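Side-chain contacts in 3-dehydroshikimate dehydratase (Bacillus anthracis, PDB 3DX5), which converts 3-dehydroshikimate to 3,4-dihydroxybenzoate with the help of manganese, a step in the biosynthesis of the siderophore petrobactin: residues 81-84 and 85-89; 155-158 and 159-163; 265-268 and 269-272; 252-256 and 257-261. All coordinates share one frame; numbering follows the deposited sequence. Where two conformers were deposited one is given.

Contact 1: 81-84 and 85-89; sequences KTIE and KCEQL
Two successive turns of helix 79-96, the helix of a beta-alpha-beta unit of the TIM barrel, meet here through Ile83 and Glu87. Across one helical turn, Ile83 CG2 packs against Glu87 OE2 at 3.6 Å. The two side chains lie at a slant to each other. Glu87 CG is anti to its own carbonyl carbon (chi1 -65°), which turns the chain back along the helix and sets CG 3.4 Å from Ile83 O. That same oxygen accepts the backbone bond from Glu87 N at 3.0 Å. Lys85 N bonds to Lys81 O, Cys86 N to Thr82 O at 2.9 Å, and Gln88 N to Glu84 O. Cys86 SG lies 3.5 Å from Thr82 O.

Thr82 and Gln88 find polar partners outside the segments, in Asp72 O and Gln40. Lys85 runs out fully extended, and its NZ forms a salt bridge with Asp69 and a hydrogen bond to Tyr70 O. Tyr70 is a substrate-binding residue; Lys85 bonds to its backbone. Ile83 and Cys86 pack on helix 115-134, at Leu131 and, for Cys86, also Ile128 and Phe132. The helix itself links strand 64-68 to strand 100-103.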
# COMPACT_ATOMS: atom_id res chain seq x y z
N LYS A 81 7.78 -5.95 21.41
CA LYS A 81 6.98 -5.13 20.53
C LYS A 81 5.93 -5.98 19.76
O LYS A 81 4.76 -5.58 19.63
CB LYS A 81 7.87 -4.31 19.59
CG LYS A 81 7.11 -3.54 18.52
CD LYS A 81 7.96 -2.46 17.83
CE LYS A 81 7.20 -1.84 16.62
NZ LYS A 81 8.06 -0.84 15.87
N THR A 82 6.33 -7.16 19.29
CA THR A 82 5.40 -8.12 18.67
C THR A 82 4.27 -8.53 19.62
O THR A 82 3.10 -8.51 19.22
CB THR A 82 6.10 -9.38 18.13
OG1 THR A 82 7.04 -8.98 17.15
CG2 THR A 82 5.09 -10.32 17.44
N ILE A 83 4.63 -8.90 20.84
CA ILE A 83 3.66 -9.19 21.91
C ILE A 83 2.68 -8.02 22.16
O ILE A 83 1.48 -8.27 22.30
CB ILE A 83 4.34 -9.66 23.24
CG1 ILE A 83 5.07 -11.00 23.03
CG2 ILE A 83 3.31 -9.78 24.42
CD1 ILE A 83 4.14 -12.20 22.65
N GLU A 84 3.18 -6.78 22.19
CA GLU A 84 2.32 -5.60 22.36
C GLU A 84 1.31 -5.45 21.20
O GLU A 84 0.15 -5.07 21.42
CB GLU A 84 3.16 -4.33 22.51
CG GLU A 84 3.92 -4.20 23.82
CD GLU A 84 4.72 -2.90 23.91
OE1 GLU A 84 5.97 -2.96 24.00
OE2 GLU A 84 4.12 -1.81 23.86
N LYS A 85 1.76 -5.73 19.98
CA LYS A 85 0.90 -5.77 18.80
C LYS A 85 -0.17 -6.87 18.92
O LYS A 85 -1.33 -6.64 18.61
CB LYS A 85 1.74 -5.96 17.53
CG LYS A 85 0.95 -5.97 16.25
CD LYS A 85 1.81 -5.66 15.01
CE LYS A 85 0.93 -5.74 13.79
NZ LYS A 85 1.66 -5.85 12.48
N CYS A 86 0.20 -8.05 19.42
CA CYS A 86 -0.80 -9.09 19.66
C CYS A 86 -1.87 -8.64 20.64
O CYS A 86 -3.05 -8.91 20.44
CB CYS A 86 -0.13 -10.36 20.19
SG CYS A 86 0.89 -11.19 18.97
N GLU A 87 -1.47 -7.93 21.70
CA GLU A 87 -2.41 -7.44 22.65
C GLU A 87 -3.35 -6.41 22.04
O GLU A 87 -4.52 -6.37 22.39
CB GLU A 87 -1.70 -6.87 23.89
CG GLU A 87 -0.93 -7.94 24.68
CD GLU A 87 0.07 -7.36 25.70
OE1 GLU A 87 0.17 -6.12 25.83
OE2 GLU A 87 0.77 -8.14 26.39
N GLN A 88 -2.85 -5.57 21.12
CA GLN A 88 -3.72 -4.61 20.45
C GLN A 88 -4.68 -5.32 19.44
O GLN A 88 -5.86 -4.99 19.36
CB GLN A 88 -2.89 -3.49 19.79
CG GLN A 88 -3.72 -2.47 18.94
CD GLN A 88 -4.81 -1.73 19.73
OE1 GLN A 88 -4.87 -1.80 20.98
NE2 GLN A 88 -5.68 -1.03 19.01
N LEU A 89 -4.17 -6.30 18.71
CA LEU A 89 -5.00 -7.11 17.83
C LEU A 89 -6.15 -7.83 18.56
O LEU A 89 -7.25 -7.92 18.01
CB LEU A 89 -4.16 -8.10 17.01
CG LEU A 89 -3.32 -7.53 15.86
CD1 LEU A 89 -2.28 -8.54 15.43
CD2 LEU A 89 -4.21 -7.17 14.69

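Contact 2: 155-158 and 159-163; sequences TLEL and LGEVD
Glu157 and Glu161 touch along one side of the helix, one turn apart. The contact is made by the aliphatic part of Glu157: its CG lies 3.5 Å from Glu161 OE2. The carboxylate planes are 23° apart. Glu157 OE1 and Glu161 OE2 are 4.5 Å apart, a pairing of like charges that would be expected to cost some energy. A water bridges them. It donates a hydrogen bond to Glu161 OE2 at 2.7 Å and a weak one to Glu157 OE1.

Glu157 bends at chi2 (92°), whereas Glu161 stays extended beyond CG and reaches back over the preceding turn. Glu161 CG comes within 3.2 Å of Glu157 O, which also accepts the backbone bond from Glu161 N at 2.8 Å. The other carboxylate oxygen, Glu161 OE1, lies 3.4 Å from Leu158 CA and 3.8 Å from Leu158 CD1, and the two side chains cross at about a right angle. Arg118 forms a salt bridge with this OE1, so helix 115-134 supplies the opposite charge and probably eases the crowding of acids.

The helix is 152-162, which connects strands 138-142 and 167-172 of the TIM barrel. On its inner side Leu159 CD1 meets Thr155 CG2 at 4.2 Å. Both residues pack on Ile169 and Leu190, and Val162 rests on Leu167. At the C-terminal end Asp163 leaves the helix with positive phi. Arg126 NE hydrogen-bonds to Val162 O.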
# COMPACT_ATOMS: atom_id res chain seq x y z
N THR A 155 4.42 -27.49 6.08
CA THR A 155 3.28 -26.98 6.84
C THR A 155 2.79 -28.02 7.83
O THR A 155 2.57 -27.73 8.99
CB THR A 155 2.14 -26.57 5.89
OG1 THR A 155 2.64 -25.54 5.03
CG2 THR A 155 0.88 -26.06 6.66
N LEU A 156 2.61 -29.26 7.36
CA LEU A 156 2.18 -30.33 8.25
C LEU A 156 3.18 -30.53 9.39
O LEU A 156 2.80 -30.69 10.55
CB LEU A 156 2.01 -31.63 7.47
CG LEU A 156 0.79 -31.62 6.54
CD1 LEU A 156 0.87 -32.79 5.56
CD2 LEU A 156 -0.49 -31.65 7.37
N GLU A 157 4.46 -30.54 9.04
CA GLU A 157 5.51 -30.65 10.03
C GLU A 157 5.45 -29.51 11.08
O GLU A 157 5.51 -29.76 12.27
CB GLU A 157 6.83 -30.62 9.29
CG GLU A 157 7.99 -30.77 10.15
CD GLU A 157 8.38 -32.23 10.25
OE1 GLU A 157 9.40 -32.61 9.62
OE2 GLU A 157 7.63 -32.99 10.93
N LEU A 158 5.33 -28.27 10.62
CA LEU A 158 5.22 -27.10 11.52
C LEU A 158 4.08 -27.25 12.53
O LEU A 158 4.24 -26.95 13.71
CB LEU A 158 4.99 -25.83 10.70
CG LEU A 158 5.24 -24.53 11.48
CD1 LEU A 158 6.70 -24.43 11.99
CD2 LEU A 158 4.94 -23.36 10.57
N LEU A 159 2.92 -27.70 12.04
CA LEU A 159 1.73 -27.87 12.89
C LEU A 159 1.99 -28.91 13.98
O LEU A 159 1.59 -28.74 15.15
CB LEU A 159 0.52 -28.28 12.04
CG LEU A 159 -0.01 -27.19 11.10
CD1 LEU A 159 -0.93 -27.83 10.05
CD2 LEU A 159 -0.76 -26.05 11.88
N GLY A 160 2.69 -29.98 13.60
CA GLY A 160 3.08 -31.00 14.57
C GLY A 160 4.17 -30.50 15.50
O GLY A 160 4.20 -30.88 16.65
N GLU A 161 5.05 -29.61 15.04
CA GLU A 161 6.14 -29.13 15.91
C GLU A 161 5.62 -28.14 16.97
O GLU A 161 6.06 -28.16 18.14
CB GLU A 161 7.26 -28.49 15.09
CG GLU A 161 8.05 -29.47 14.18
CD GLU A 161 8.85 -28.78 13.04
OE1 GLU A 161 8.44 -27.75 12.47
OE2 GLU A 161 9.93 -29.30 12.69
N VAL A 162 4.71 -27.25 16.58
CA VAL A 162 4.14 -26.29 17.53
C VAL A 162 3.20 -27.02 18.51
O VAL A 162 3.26 -26.81 19.74
CB VAL A 162 3.38 -25.13 16.83
CG1 VAL A 162 2.62 -24.26 17.85
CG2 VAL A 162 4.35 -24.24 16.00
N ASP A 163 2.33 -27.87 17.95
CA ASP A 163 1.46 -28.74 18.73
C ASP A 163 0.65 -27.92 19.75
O ASP A 163 0.70 -28.19 20.95
CB ASP A 163 2.32 -29.84 19.40
CG ASP A 163 1.48 -30.97 19.95
OD1 ASP A 163 0.29 -31.08 19.59
OD2 ASP A 163 2.01 -31.75 20.77
O HOH W 1 11.14 -29.76 10.35

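Contact 3: 265-268 and 269-272; sequences AEMK and VLTN
The backbone runs as alpha-helix, with Val269 N bonded to Ala265 O and Leu270 N to Glu266 O, the latter at 2.8 Å. This is the C-terminal part of helix 259-272, which packs on strands 249-252 and 2-6 of the TIM barrel. Selenomethionine Met267 and Leu270 sit on the barrel side. Met267 SE approaches Leu270 CD1 at 4.2 Å. Both residues pack on Leu252 and Tyr3.

Glu266 and Val269 lie side by side and point the same way, with Glu266 OE1 3.9 Å from Val269 CG1 in the conformer given. In that conformer Glu266 OE2 accepts a hydrogen bond from Leu229 N. Val269 places CG1 between its own N and carbonyl carbon (chi1 50°), and this methyl comes within 3.2 Å of Glu266 O.

Towards the end of the segment, side chains join in the backbone bonding. Met267 O accepts two bonds, from Thr271 N at 3.2 Å and from Thr271 OG1 at 2.9 Å. The hydroxyl gets there because OG1 stands anti to the threonine carbonyl carbon (chi1 -60°), pointing back along the helix. Asn272 N bonds to Val269 O at 3.0 Å and gives Lys268 O only a weak bond. The stronger partner of Lys268 O is the side-chain amide: Asn272 ND2 donates to Lys268 O at 2.9 Å, in the carbonyl plane but with the oxygen 25° out of the amide plane.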
# COMPACT_ATOMS: atom_id res chain seq x y z
N ALA A 265 -18.68 -9.26 -10.50
CA ALA A 265 -18.81 -10.30 -11.51
C ALA A 265 -18.57 -11.71 -10.95
O ALA A 265 -19.31 -12.67 -11.31
CB ALA A 265 -17.91 -10.02 -12.75
N GLU A 266 -17.56 -11.84 -10.08
CA GLU A 266 -17.23 -13.12 -9.44
C GLU A 266 -18.42 -13.71 -8.68
O GLU A 266 -18.74 -14.89 -8.83
CB GLU A 266 -16.02 -13.00 -8.50
CG GLU A 266 -14.72 -12.68 -9.21
CD GLU A 266 -14.21 -13.82 -10.06
OE1 GLU A 266 -14.92 -14.23 -11.01
OE2 GLU A 266 -13.10 -14.31 -9.78
N MSE A 267 -19.10 -12.87 -7.91
CA MSE A 267 -20.19 -13.36 -7.06
C MSE A 267 -21.37 -13.85 -7.89
O MSE A 267 -22.06 -14.78 -7.48
CB MSE A 267 -20.59 -12.34 -6.00
CG MSE A 267 -19.56 -12.21 -4.88
SE MSE A 267 -19.36 -13.81 -3.81
CE MSE A 267 -21.12 -13.96 -3.02
N LYS A 268 -21.61 -13.22 -9.05
CA LYS A 268 -22.69 -13.68 -9.91
C LYS A 268 -22.36 -15.07 -10.44
O LYS A 268 -23.25 -15.95 -10.51
CB LYS A 268 -22.90 -12.72 -11.10
CG LYS A 268 -23.21 -11.25 -10.73
CD LYS A 268 -23.56 -10.43 -11.97
CE LYS A 268 -23.77 -8.94 -11.64
NZ LYS A 268 -24.08 -8.18 -12.90
N VAL A 269 -21.11 -15.28 -10.86
CA VAL A 269 -20.76 -16.62 -11.37
C VAL A 269 -20.73 -17.65 -10.24
O VAL A 269 -21.26 -18.74 -10.41
CB VAL A 269 -19.53 -16.67 -12.35
CG1 VAL A 269 -18.38 -15.96 -11.79
CG2 VAL A 269 -19.14 -18.12 -12.67
N LEU A 270 -20.16 -17.30 -9.08
CA LEU A 270 -20.07 -18.26 -7.96
C LEU A 270 -21.43 -18.79 -7.51
O LEU A 270 -21.55 -19.98 -7.27
CB LEU A 270 -19.31 -17.68 -6.76
CG LEU A 270 -17.79 -17.55 -7.01
CD1 LEU A 270 -17.20 -16.64 -5.97
CD2 LEU A 270 -17.13 -18.93 -6.97
N THR A 271 -22.43 -17.91 -7.42
CA THR A 271 -23.79 -18.29 -7.05
C THR A 271 -24.50 -19.18 -8.06
O THR A 271 -25.42 -19.90 -7.69
CB THR A 271 -24.63 -17.02 -6.89
OG1 THR A 271 -24.03 -16.22 -5.87
CG2 THR A 271 -26.11 -17.37 -6.48
N ASN A 272 -24.08 -19.13 -9.32
CA ASN A 272 -24.81 -19.77 -10.41
C ASN A 272 -24.10 -20.88 -11.16
O ASN A 272 -24.71 -21.51 -12.01
CB ASN A 272 -25.31 -18.71 -11.39
CG ASN A 272 -26.37 -17.85 -10.78
OD1 ASN A 272 -27.40 -18.35 -10.34
ND2 ASN A 272 -26.10 -16.55 -10.66

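Contact 4: 252-256 and 257-261; sequences LEWFG and HNAKD. With MN (manganese (II) ion), chain B; DHB (3,4-dihydroxybenzoic acid), chain D.
One side-chain hydrogen bond links Trp254 to His257 within the loop that leads from strand 249-252 to helix 259-272 of the TIM barrel. Trp254 NE1 donates to His257 O at 3.0 Å. The N-H points almost straight at the oxygen, which lies in the indole plane, but the nitrogen sits 43° out of the carbonyl plane. Trp254 CG is anti to the backbone N (chi1 -178°), which carries the ring toward the following residues.

Packing adds to this bond. Trp254 CD1 meets Ala259 CB, in the first turn of the helix, at 4.0 Å. Gly256 N lies over one face of the indole, 3.4 Å above its plane and offset toward the rim. Beyond these segments, Trp254 touches Ile262 and Met226.

The residues on either side of Trp254 serve the active site. Phe255 CE2 packs against C4 of the bound 3,4-dihydroxybenzoic acid at 3.5 Å. Metal binding falls to Glu253, with Glu142, Asp172 and His198 completing the protein ligands of the manganese. Lys200 NZ hydrogen-bonds to Glu253 OE1. The glutamate is bidentate, with OE1 and OE2 each 2.4 Å from the manganese, while the ligand's O3 binds the metal at 2.1 Å.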
# COMPACT_ATOMS: atom_id res chain seq x y z
N LEU A 252 -12.37 -13.85 -1.54
CA LEU A 252 -11.97 -13.62 -2.91
C LEU A 252 -10.81 -12.62 -2.86
O LEU A 252 -11.03 -11.40 -2.84
CB LEU A 252 -13.15 -13.07 -3.77
CG LEU A 252 -14.41 -13.96 -3.76
CD1 LEU A 252 -15.47 -13.41 -4.72
CD2 LEU A 252 -14.06 -15.45 -4.10
N GLU A 253 -9.59 -13.15 -2.78
CA GLU A 253 -8.42 -12.32 -2.55
C GLU A 253 -7.94 -11.69 -3.84
O GLU A 253 -6.94 -12.15 -4.43
CB GLU A 253 -7.29 -13.17 -1.96
CG GLU A 253 -6.19 -12.33 -1.30
CD GLU A 253 -5.08 -13.20 -0.73
OE1 GLU A 253 -4.83 -14.29 -1.30
OE2 GLU A 253 -4.46 -12.80 0.30
N TRP A 254 -8.60 -10.62 -4.26
CA TRP A 254 -8.24 -9.95 -5.50
C TRP A 254 -7.23 -8.84 -5.27
O TRP A 254 -7.48 -7.92 -4.48
CB TRP A 254 -9.51 -9.36 -6.16
CG TRP A 254 -9.26 -8.69 -7.49
CD1 TRP A 254 -9.41 -7.37 -7.77
CD2 TRP A 254 -8.84 -9.33 -8.70
NE1 TRP A 254 -9.12 -7.13 -9.09
CE2 TRP A 254 -8.78 -8.31 -9.70
CE3 TRP A 254 -8.53 -10.65 -9.06
CZ2 TRP A 254 -8.39 -8.57 -11.02
CZ3 TRP A 254 -8.15 -10.92 -10.40
CH2 TRP A 254 -8.09 -9.88 -11.37
N PHE A 255 -6.10 -8.90 -5.96
CA PHE A 255 -5.06 -7.89 -5.83
C PHE A 255 -4.97 -7.01 -7.10
O PHE A 255 -4.12 -6.14 -7.17
CB PHE A 255 -3.72 -8.57 -5.60
CG PHE A 255 -3.58 -9.20 -4.24
CD1 PHE A 255 -3.94 -8.48 -3.09
CD2 PHE A 255 -3.06 -10.48 -4.10
CE1 PHE A 255 -3.76 -8.99 -1.84
CE2 PHE A 255 -2.88 -11.03 -2.83
CZ PHE A 255 -3.25 -10.29 -1.69
N GLY A 256 -5.85 -7.24 -8.08
CA GLY A 256 -5.77 -6.53 -9.37
C GLY A 256 -6.54 -5.22 -9.40
O GLY A 256 -7.01 -4.71 -8.36
N HIS A 257 -6.67 -4.67 -10.60
CA HIS A 257 -7.36 -3.38 -10.82
C HIS A 257 -8.86 -3.57 -10.78
O HIS A 257 -9.32 -4.71 -10.89
CB HIS A 257 -6.90 -2.78 -12.17
CG HIS A 257 -5.46 -2.36 -12.14
ND1 HIS A 257 -4.57 -2.64 -13.15
CD2 HIS A 257 -4.74 -1.75 -11.17
CE1 HIS A 257 -3.38 -2.17 -12.84
NE2 HIS A 257 -3.45 -1.63 -11.63
N ASN A 258 -9.63 -2.49 -10.62
CA ASN A 258 -11.10 -2.54 -10.77
C ASN A 258 -11.75 -3.54 -9.79
O ASN A 258 -12.59 -4.35 -10.20
CB ASN A 258 -11.50 -2.93 -12.23
CG ASN A 258 -10.65 -2.23 -13.29
OD1 ASN A 258 -10.14 -2.88 -14.21
ND2 ASN A 258 -10.48 -0.92 -13.15
N ALA A 259 -11.34 -3.50 -8.53
CA ALA A 259 -11.78 -4.52 -7.56
C ALA A 259 -13.31 -4.69 -7.52
O ALA A 259 -13.80 -5.81 -7.52
CB ALA A 259 -11.26 -4.23 -6.18
N LYS A 260 -14.05 -3.59 -7.51
CA LYS A 260 -15.50 -3.68 -7.43
C LYS A 260 -16.13 -4.40 -8.62
O LYS A 260 -17.00 -5.26 -8.43
CB LYS A 260 -16.14 -2.29 -7.27
CG LYS A 260 -16.06 -1.75 -5.88
CD LYS A 260 -16.67 -0.34 -5.93
CE LYS A 260 -17.03 0.23 -4.59
NZ LYS A 260 -17.45 1.65 -4.83
N ASP A 261 -15.67 -4.08 -9.83
CA ASP A 261 -16.16 -4.78 -11.03
C ASP A 261 -15.85 -6.25 -10.99
O ASP A 261 -16.72 -7.08 -11.31
CB ASP A 261 -15.54 -4.20 -12.30
CG ASP A 261 -16.08 -2.83 -12.66
OD1 ASP A 261 -17.25 -2.51 -12.30
OD2 ASP A 261 -15.33 -2.05 -13.29
MN MN B . -3.47 -14.95 0.50
C1 DHB D . -0.64 -11.02 0.94
C2 DHB D . -1.35 -12.20 0.77
C3 DHB D . -1.13 -13.01 -0.35
O3 DHB D . -1.79 -14.19 -0.58
C4 DHB D . -0.11 -12.60 -1.32
O4 DHB D . 0.08 -13.41 -2.38
C5 DHB D . 0.62 -11.43 -1.12
C6 DHB D . 0.34 -10.65 0.01
C DHB D . -0.92 -10.16 2.15
O1 DHB D . -0.31 -9.12 2.41
O2 DHB D . -1.89 -10.51 2.99

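Contact 4 alone of the four holds residues of the metal site and ligand pocket. Contact 3 lies on the same helix, 259-272, farther along the chain. The two touch through Leu252, whose CD1 is 3.8 Å from Glu266 CB and whose CD2 is 3.8 Å from Leu270 CD1. Contacts 1 and 2 lie on two other barrel helices, their centres about 23 Å apart, and both have side chains on helix 115-134. The side chain of Lys85 is about 11 Å from the bound product. That of Thr155 in contact 2 is about 13 Å from the manganese. Contacts 1 and 3 stand about 38 Å apart between centres, on opposite sides of the chain's centre.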